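Local coordinates for protein diguanylate cyclase (Marinobacter aquaeolei VT8, PDB 3IGN) that probably makes the second messenger cyclic di-GMP from two molecules of GTP through its GGDEF domain, the part of the protein present here, at residues A[133-138]-A[145-150]; A[55-60]-A[121-126]. All coordinates share one frame; numbering follows the deposited sequence.

Contact 1 of 2, residues A[133-138]-A[145-150]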
ATOM      1  N   GLY A 133       1.638  -4.205   5.576  1.00 23.45           N
ATOM      2  CA  GLY A 133       2.863  -4.952   5.790  1.00 21.17           C
ATOM      3  C   GLY A 133       4.060  -4.152   5.322  1.00 21.73           C
ATOM      4  O   GLY A 133       4.030  -3.574   4.238  1.00 22.49           O
ATOM      5  N   ILE A 134       5.109  -4.126   6.137  1.00 21.37           N
ATOM      6  CA  ILE A 134       6.328  -3.377   5.831  1.00 21.64           C
ATOM      7  C   ILE A 134       7.531  -4.308   5.759  1.00 23.28           C
ATOM      8  O   ILE A 134       7.676  -5.211   6.575  1.00 23.91           O
ATOM      9  CB  ILE A 134       6.636  -2.333   6.938  1.00 21.16           C
ATOM     10  CG1 ILE A 134       5.562  -1.249   6.981  1.00 21.12           C
ATOM     11  CG2 ILE A 134       8.022  -1.706   6.713  1.00 22.50           C
ATOM     12  CD1 ILE A 134       5.639  -0.411   8.250  1.00 21.23           C
ATOM     13  N   ALA A 135       8.390  -4.091   4.771  1.00 22.89           N
ATOM     14  CA  ALA A 135       9.596  -4.878   4.653  1.00 21.98           C
ATOM     15  C   ALA A 135      10.743  -3.971   4.241  1.00 21.94           C
ATOM     16  O   ALA A 135      10.761  -3.436   3.127  1.00 19.62           O
ATOM     17  CB  ALA A 135       9.425  -6.006   3.627  1.00 24.36           C
ATOM     18  N   GLN A 136      11.684  -3.763   5.153  1.00 21.93           N
ATOM     19  CA  GLN A 136      12.849  -2.963   4.807  1.00 21.41           C
ATOM     20  C   GLN A 136      13.732  -3.921   4.020  1.00 21.62           C
ATOM     21  O   GLN A 136      13.825  -5.105   4.344  1.00 21.06           O
ATOM     22  CB  GLN A 136      13.590  -2.461   6.052  1.00 20.96           C
ATOM     23  CG  GLN A 136      14.950  -1.828   5.701  1.00 21.31           C
ATOM     24  CD  GLN A 136      15.579  -1.076   6.861  1.00 25.03           C
ATOM     25  OE1 GLN A 136      15.023  -1.028   7.953  1.00 27.80           O
ATOM     26  NE2 GLN A 136      16.755  -0.480   6.623  1.00 22.21           N
ATOM     27  N   LEU A 137      14.369  -3.421   2.973  1.00 19.89           N
ATOM     28  CA  LEU A 137      15.230  -4.250   2.155  1.00 19.71           C
ATOM     29  C   LEU A 137      16.565  -4.560   2.821  1.00 20.45           C
ATOM     30  O   LEU A 137      17.242  -3.665   3.319  1.00 21.21           O
ATOM     31  CB  LEU A 137      15.465  -3.561   0.808  1.00 20.20           C
ATOM     32  CG  LEU A 137      16.293  -4.280  -0.263  1.00 20.62           C
ATOM     33  CD1 LEU A 137      15.721  -5.655  -0.564  1.00 20.77           C
ATOM     34  CD2 LEU A 137      16.316  -3.417  -1.528  1.00 18.74           C
ATOM     35  N   THR A 138      16.919  -5.842   2.842  1.00 21.15           N
ATOM     36  CA  THR A 138      18.187  -6.302   3.406  1.00 22.34           C
ATOM     37  C   THR A 138      18.950  -6.921   2.237  1.00 22.20           C
ATOM     38  O   THR A 138      18.476  -6.903   1.105  1.00 23.36           O
ATOM     39  CB  THR A 138      17.978  -7.395   4.473  1.00 24.61           C
ATOM     40  OG1 THR A 138      17.613  -8.625   3.833  1.00 23.45           O
ATOM     41  CG2 THR A 138      16.884  -6.992   5.438  1.00 25.29           C
HETATM   42  N   MSE A 145      11.324  -9.154  -6.521  1.00 22.27           N
HETATM   43  CA  MSE A 145      10.106  -9.881  -6.215  1.00 23.74           C
HETATM   44  C   MSE A 145      10.188 -10.582  -4.868  1.00 22.16           C
HETATM   45  O   MSE A 145       9.181 -10.733  -4.187  1.00 23.72           O
HETATM   46  CB  MSE A 145       9.793 -10.855  -7.344  1.00 27.93           C
HETATM   47  CG  MSE A 145       9.544 -10.111  -8.634  1.00 46.38           C
HETATM   48 SE   MSE A 145       8.910 -11.236 -10.038  1.00 68.41          SE
HETATM   49  CE  MSE A 145       7.075 -11.383  -9.445  1.00 69.47           C
ATOM     50  N   GLN A 146      11.389 -10.986  -4.470  1.00 22.90           N
ATOM     51  CA  GLN A 146      11.558 -11.629  -3.169  1.00 21.81           C
ATOM     52  C   GLN A 146      11.400 -10.575  -2.072  1.00 22.17           C
ATOM     53  O   GLN A 146      11.016 -10.886  -0.947  1.00 24.42           O
ATOM     54  CB  GLN A 146      12.926 -12.326  -3.098  1.00 20.90           C
ATOM     55  CG  GLN A 146      12.969 -13.603  -3.937  1.00 24.17           C
ATOM     56  CD  GLN A 146      14.327 -14.281  -3.928  1.00 30.72           C
ATOM     57  OE1 GLN A 146      15.164 -14.015  -3.062  1.00 30.12           O
ATOM     58  NE2 GLN A 146      14.549 -15.173  -4.891  1.00 35.14           N
ATOM     59  N   TRP A 147      11.689  -9.320  -2.416  1.00 22.19           N
ATOM     60  CA  TRP A 147      11.537  -8.202  -1.490  1.00 21.32           C
ATOM     61  C   TRP A 147      10.028  -7.973  -1.321  1.00 20.91           C
ATOM     62  O   TRP A 147       9.523  -7.811  -0.208  1.00 21.83           O
ATOM     63  CB  TRP A 147      12.216  -6.953  -2.081  1.00 21.75           C
ATOM     64  CG  TRP A 147      12.086  -5.695  -1.265  1.00 19.79           C
ATOM     65  CD1 TRP A 147      11.843  -5.599   0.079  1.00 18.18           C
ATOM     66  CD2 TRP A 147      12.258  -4.353  -1.736  1.00 17.62           C
ATOM     67  NE1 TRP A 147      11.853  -4.281   0.473  1.00 18.31           N
ATOM     68  CE2 TRP A 147      12.108  -3.495  -0.619  1.00 18.43           C
ATOM     69  CE3 TRP A 147      12.521  -3.791  -2.995  1.00 19.50           C
ATOM     70  CZ2 TRP A 147      12.218  -2.099  -0.720  1.00 18.10           C
ATOM     71  CZ3 TRP A 147      12.629  -2.389  -3.094  1.00 20.20           C
ATOM     72  CH2 TRP A 147      12.477  -1.570  -1.963  1.00 21.01           C
HETATM   73  N   MSE A 148       9.312  -7.965  -2.437  1.00 21.33           N
HETATM   74  CA  MSE A 148       7.871  -7.775  -2.397  1.00 22.27           C
HETATM   75  C   MSE A 148       7.223  -8.905  -1.595  1.00 22.64           C
HETATM   76  O   MSE A 148       6.235  -8.691  -0.883  1.00 24.35           O
HETATM   77  CB  MSE A 148       7.311  -7.748  -3.820  1.00 25.35           C
HETATM   78  CG  MSE A 148       7.685  -6.501  -4.593  1.00 28.49           C
HETATM   79 SE   MSE A 148       6.805  -6.442  -6.320  1.00 42.94          SE
HETATM   80  CE  MSE A 148       4.998  -6.728  -5.713  1.00 40.06           C
ATOM     81  N   GLN A 149       7.779 -10.102  -1.731  1.00 22.88           N
ATOM     82  CA  GLN A 149       7.266 -11.265  -1.026  1.00 26.00           C
ATOM     83  C   GLN A 149       7.325 -11.066   0.479  1.00 24.55           C
ATOM     84  O   GLN A 149       6.394 -11.424   1.188  1.00 23.50           O
ATOM     85  CB  GLN A 149       8.052 -12.520  -1.418  1.00 29.83           C
ATOM     86  CG  GLN A 149       7.589 -13.779  -0.698  1.00 34.55           C
ATOM     87  CD  GLN A 149       8.102 -15.047  -1.353  1.00 43.56           C
ATOM     88  OE1 GLN A 149       8.636 -15.012  -2.465  1.00 49.40           O
ATOM     89  NE2 GLN A 149       7.931 -16.177  -0.676  1.00 44.83           N
ATOM     90  N   LYS A 150       8.420 -10.494   0.971  1.00 24.55           N
ATOM     91  CA  LYS A 150       8.564 -10.257   2.405  1.00 24.15           C
ATOM     92  C   LYS A 150       7.525  -9.274   2.927  1.00 23.82           C
ATOM     93  O   LYS A 150       6.990  -9.450   4.024  1.00 23.87           O
ATOM     94  CB  LYS A 150       9.972  -9.745   2.731  1.00 24.22           C
ATOM     95  CG  LYS A 150      11.057 -10.788   2.554  1.00 28.82           C
ATOM     96  CD  LYS A 150      10.800 -12.028   3.411  1.00 33.00           C
ATOM     97  CE  LYS A 150      11.346 -11.890   4.823  1.00 37.42           C
ATOM     98  NZ  LYS A 150      11.127 -13.146   5.598  1.00 41.16           N
TER
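Ala-135 meets the helix 145-150 with both its methyl and its carbonyl. Ala-135 CB lies 3.9 Å from Lys-150 CB, beside that residue's backbone carbonyl carbon, while the Lys-150 chain bends away from the strand. The carbonyl oxygen Ala-135 O accepts a hydrogen bond from Trp-147 NE1 at 3.0 Å; it sits near the plane of the indole, whereas the N-H approaches from above the carbonyl plane, with an angle of 161° at the hydrogen. Gln-136 turns to the other side of the strand, where its OE1 is bonded to Ala-100 N. Leu-137 then lies over one face of the indole: its CB is 3.6 Å from Trp-147 CE2, and Leu-137 CD1 lies 3.8 Å from the centroid of the Trp-147 five-membered ring, nearly over it, a CH-pi contact. CG trans to N (chi1 177°) turns the Trp-147 indole toward the strand, and Val-26 and Leu-42 also touch it. A phenylalanine here would probably leave Ala-135 O without its indole donor and cover less of Leu-137. Strand 130-136 and helix 144-160 are successive elements of a beta-alpha-beta crossover ending in strand 166-168, and the contact fastens this helix to the central sheet of the GGDEF domain.

Contact 2 of 2, residues A[55-60]-A[121-126]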
ATOM      1  N   ASP A  55     -20.039  -6.611  -1.352  1.00 40.52           N
ATOM      2  CA  ASP A  55     -21.278  -7.378  -1.408  1.00 44.74           C
ATOM      3  C   ASP A  55     -22.416  -6.605  -0.759  1.00 45.10           C
ATOM      4  O   ASP A  55     -23.498  -6.475  -1.330  1.00 48.46           O
ATOM      5  CB  ASP A  55     -21.124  -8.723  -0.683  1.00 47.26           C
ATOM      6  CG  ASP A  55     -20.236  -9.697  -1.430  1.00 48.10           C
ATOM      7  OD1 ASP A  55     -19.981  -9.478  -2.630  1.00 48.60           O
ATOM      8  OD2 ASP A  55     -19.811 -10.698  -0.817  1.00 47.86           O
ATOM      9  N   THR A  56     -22.148  -6.086   0.435  1.00 42.95           N
ATOM     10  CA  THR A  56     -23.129  -5.352   1.221  1.00 41.53           C
ATOM     11  C   THR A  56     -23.580  -4.006   0.665  1.00 39.08           C
ATOM     12  O   THR A  56     -24.779  -3.753   0.551  1.00 40.55           O
ATOM     13  CB  THR A  56     -22.603  -5.120   2.649  1.00 43.50           C
ATOM     14  OG1 THR A  56     -22.092  -6.352   3.172  1.00 44.06           O
ATOM     15  CG2 THR A  56     -23.718  -4.620   3.556  1.00 44.68           C
ATOM     16  N   TYR A  57     -22.634  -3.140   0.320  1.00 36.62           N
ATOM     17  CA  TYR A  57     -22.993  -1.817  -0.182  1.00 37.73           C
ATOM     18  C   TYR A  57     -23.003  -1.630  -1.696  1.00 36.55           C
ATOM     19  O   TYR A  57     -23.412  -0.579  -2.188  1.00 39.66           O
ATOM     20  CB  TYR A  57     -22.085  -0.773   0.460  1.00 39.15           C
ATOM     21  CG  TYR A  57     -22.178  -0.783   1.967  1.00 42.15           C
ATOM     22  CD1 TYR A  57     -21.387  -1.643   2.730  1.00 43.64           C
ATOM     23  CD2 TYR A  57     -23.103   0.025   2.630  1.00 44.46           C
ATOM     24  CE1 TYR A  57     -21.516  -1.697   4.117  1.00 46.35           C
ATOM     25  CE2 TYR A  57     -23.242  -0.023   4.012  1.00 45.58           C
ATOM     26  CZ  TYR A  57     -22.448  -0.884   4.749  1.00 48.25           C
ATOM     27  OH  TYR A  57     -22.588  -0.939   6.118  1.00 52.34           O
ATOM     28  N   GLY A  58     -22.567  -2.644  -2.435  1.00 29.60           N
ATOM     29  CA  GLY A  58     -22.548  -2.525  -3.886  1.00 28.94           C
ATOM     30  C   GLY A  58     -21.169  -2.158  -4.396  1.00 34.66           C
ATOM     31  O   GLY A  58     -20.380  -1.555  -3.667  1.00 36.24           O
ATOM     32  N   HIS A  59     -20.877  -2.499  -5.649  1.00 34.58           N
ATOM     33  CA  HIS A  59     -19.565  -2.217  -6.218  1.00 35.36           C
ATOM     34  C   HIS A  59     -19.210  -0.735  -6.322  1.00 34.23           C
ATOM     35  O   HIS A  59     -18.038  -0.367  -6.193  1.00 34.95           O
ATOM     36  CB  HIS A  59     -19.416  -2.893  -7.591  1.00 38.64           C
ATOM     37  CG  HIS A  59     -20.102  -2.173  -8.709  1.00 43.30           C
ATOM     38  ND1 HIS A  59     -21.395  -2.453  -9.098  1.00 45.28           N
ATOM     39  CD2 HIS A  59     -19.667  -1.186  -9.527  1.00 43.74           C
ATOM     40  CE1 HIS A  59     -21.727  -1.669 -10.109  1.00 43.89           C
ATOM     41  NE2 HIS A  59     -20.697  -0.890 -10.388  1.00 44.29           N
ATOM     42  N   LEU A  60     -20.208   0.116  -6.545  1.00 33.65           N
ATOM     43  CA  LEU A  60     -19.967   1.553  -6.642  1.00 31.92           C
ATOM     44  C   LEU A  60     -19.425   2.049  -5.307  1.00 32.24           C
ATOM     45  O   LEU A  60     -18.543   2.908  -5.256  1.00 34.01           O
ATOM     46  CB  LEU A  60     -21.266   2.291  -6.973  1.00 35.00           C
ATOM     47  CG  LEU A  60     -21.359   3.038  -8.305  1.00 38.40           C
ATOM     48  CD1 LEU A  60     -20.733   2.222  -9.422  1.00 39.18           C
ATOM     49  CD2 LEU A  60     -22.826   3.336  -8.596  1.00 38.26           C
ATOM     50  N   THR A 121     -21.211   7.352   0.723  1.00 57.52           N
ATOM     51  CA  THR A 121     -21.612   6.754  -0.550  1.00 59.79           C
ATOM     52  C   THR A 121     -23.132   6.809  -0.714  1.00 61.14           C
ATOM     53  O   THR A 121     -23.865   7.093   0.244  1.00 59.93           O
ATOM     54  CB  THR A 121     -21.137   5.310  -0.618  1.00 61.00           C
ATOM     55  N   SER A 122     -23.605   6.530  -1.926  1.00 60.33           N
ATOM     56  CA  SER A 122     -25.033   6.552  -2.211  1.00 59.44           C
ATOM     57  C   SER A 122     -25.736   5.354  -1.576  1.00 58.63           C
ATOM     58  O   SER A 122     -26.965   5.336  -1.459  1.00 60.39           O
ATOM     59  CB  SER A 122     -25.259   6.549  -3.722  1.00 60.41           C
ATOM     60  N   ALA A 123     -24.960   4.360  -1.158  1.00 54.41           N
ATOM     61  CA  ALA A 123     -25.526   3.167  -0.541  1.00 52.47           C
ATOM     62  C   ALA A 123     -25.568   3.327   0.975  1.00 53.46           C
ATOM     63  O   ALA A 123     -26.400   2.709   1.648  1.00 55.13           O
ATOM     64  CB  ALA A 123     -24.687   1.944  -0.916  1.00 52.68           C
ATOM     65  N   GLY A 124     -24.669   4.154   1.505  1.00 54.49           N
ATOM     66  CA  GLY A 124     -24.629   4.367   2.940  1.00 54.70           C
ATOM     67  C   GLY A 124     -23.313   4.962   3.393  1.00 52.88           C
ATOM     68  O   GLY A 124     -22.376   5.103   2.605  1.00 51.88           O
ATOM     69  N   ASP A 125     -23.241   5.331   4.668  1.00 51.99           N
ATOM     70  CA  ASP A 125     -22.017   5.897   5.238  1.00 51.67           C
ATOM     71  C   ASP A 125     -21.148   4.780   5.793  1.00 51.96           C
ATOM     72  O   ASP A 125     -21.475   4.159   6.799  1.00 52.32           O
ATOM     73  CB  ASP A 125     -22.365   6.906   6.323  1.00 52.41           C
ATOM     74  CG  ASP A 125     -22.297   8.328   5.823  1.00 54.45           C
ATOM     75  OD1 ASP A 125     -22.343   8.530   4.592  1.00 53.10           O
ATOM     76  OD2 ASP A 125     -22.207   9.249   6.656  1.00 56.03           O
ATOM     77  N   ILE A 126     -20.027   4.556   5.120  1.00 50.88           N
ATOM     78  CA  ILE A 126     -19.086   3.491   5.439  1.00 48.64           C
ATOM     79  C   ILE A 126     -17.831   3.832   6.229  1.00 46.30           C
ATOM     80  O   ILE A 126     -17.224   4.886   6.052  1.00 46.78           O
ATOM     81  CB  ILE A 126     -18.583   2.830   4.141  1.00 45.56           C
ATOM     82  CG1 ILE A 126     -19.758   2.505   3.224  1.00 41.74           C
ATOM     83  CG2 ILE A 126     -17.778   1.583   4.475  1.00 47.66           C
ATOM     84  CD1 ILE A 126     -19.344   1.960   1.878  1.00 38.80           C
TER
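Tyr-57 places CG opposite its own carbonyl carbon (chi1 -58°), and chi2 of 86° turns the ring so that one face meets Ile-126. Ile-126 likewise carries CG1 opposite its carbonyl carbon, with CD1 extended beyond it (chi2 175°), so that this branch runs across the phenol face. Ile-126 CG1 lies over the middle of the Tyr-57 ring, 4.2 Å from the centroid and close to the ring normal, a CH-pi contact. Ile-126 CD1 reaches the root of the ring, 3.9 Å from Tyr-57 CG, the two side chains passing in opposite directions. The methyl Thr-56 CG2 lies over the opposite face toward the rim, so the ring is held between aliphatic groups of its own helix and of the strand. Ala-123 comes in near the ring plane, its CB 4.0 Å from Tyr-57 CB. Ala-123 CB is also 3.1 Å from Tyr-57 O, a tight contact. A CB on Gly-124 would come too close to Tyr-57 CE2, and the backbone angles there would also jam it against the preceding carbonyl. Gly-58, with positive phi, is the first residue to leave helical angles and sits at the N-cap position of the following helix. Ile-126 is itself bonded through the backbone to Val-119. The arrangement is apolar packing of a helix-to-helix junction against the turn and returning strand of a beta-hairpin (strands 119-120 and 125-126) at the periphery of the GGDEF domain.

From the N terminus, after helix 19-36 and sheet strand 40-47, the chain reaches 55-60, where helix 50-57 gives way to helix 59-74. It then runs through strands 82-85 and 90-96 of the central sheet and helix 100-115 before 121-126 closes contact 2, a loop of 60 intervening residues. Only after that does contact 1 open, on strand 130-136, which follows strand 125-126; helix 144-160 closes it after six residues. The two loops are thus in series, neither nested nor crossed. Their centres lie 34 Å apart, on opposite sides of the chain's centre: contact 2 joins a helix junction to a peripheral hairpin, contact 1 a helix to the central sheet.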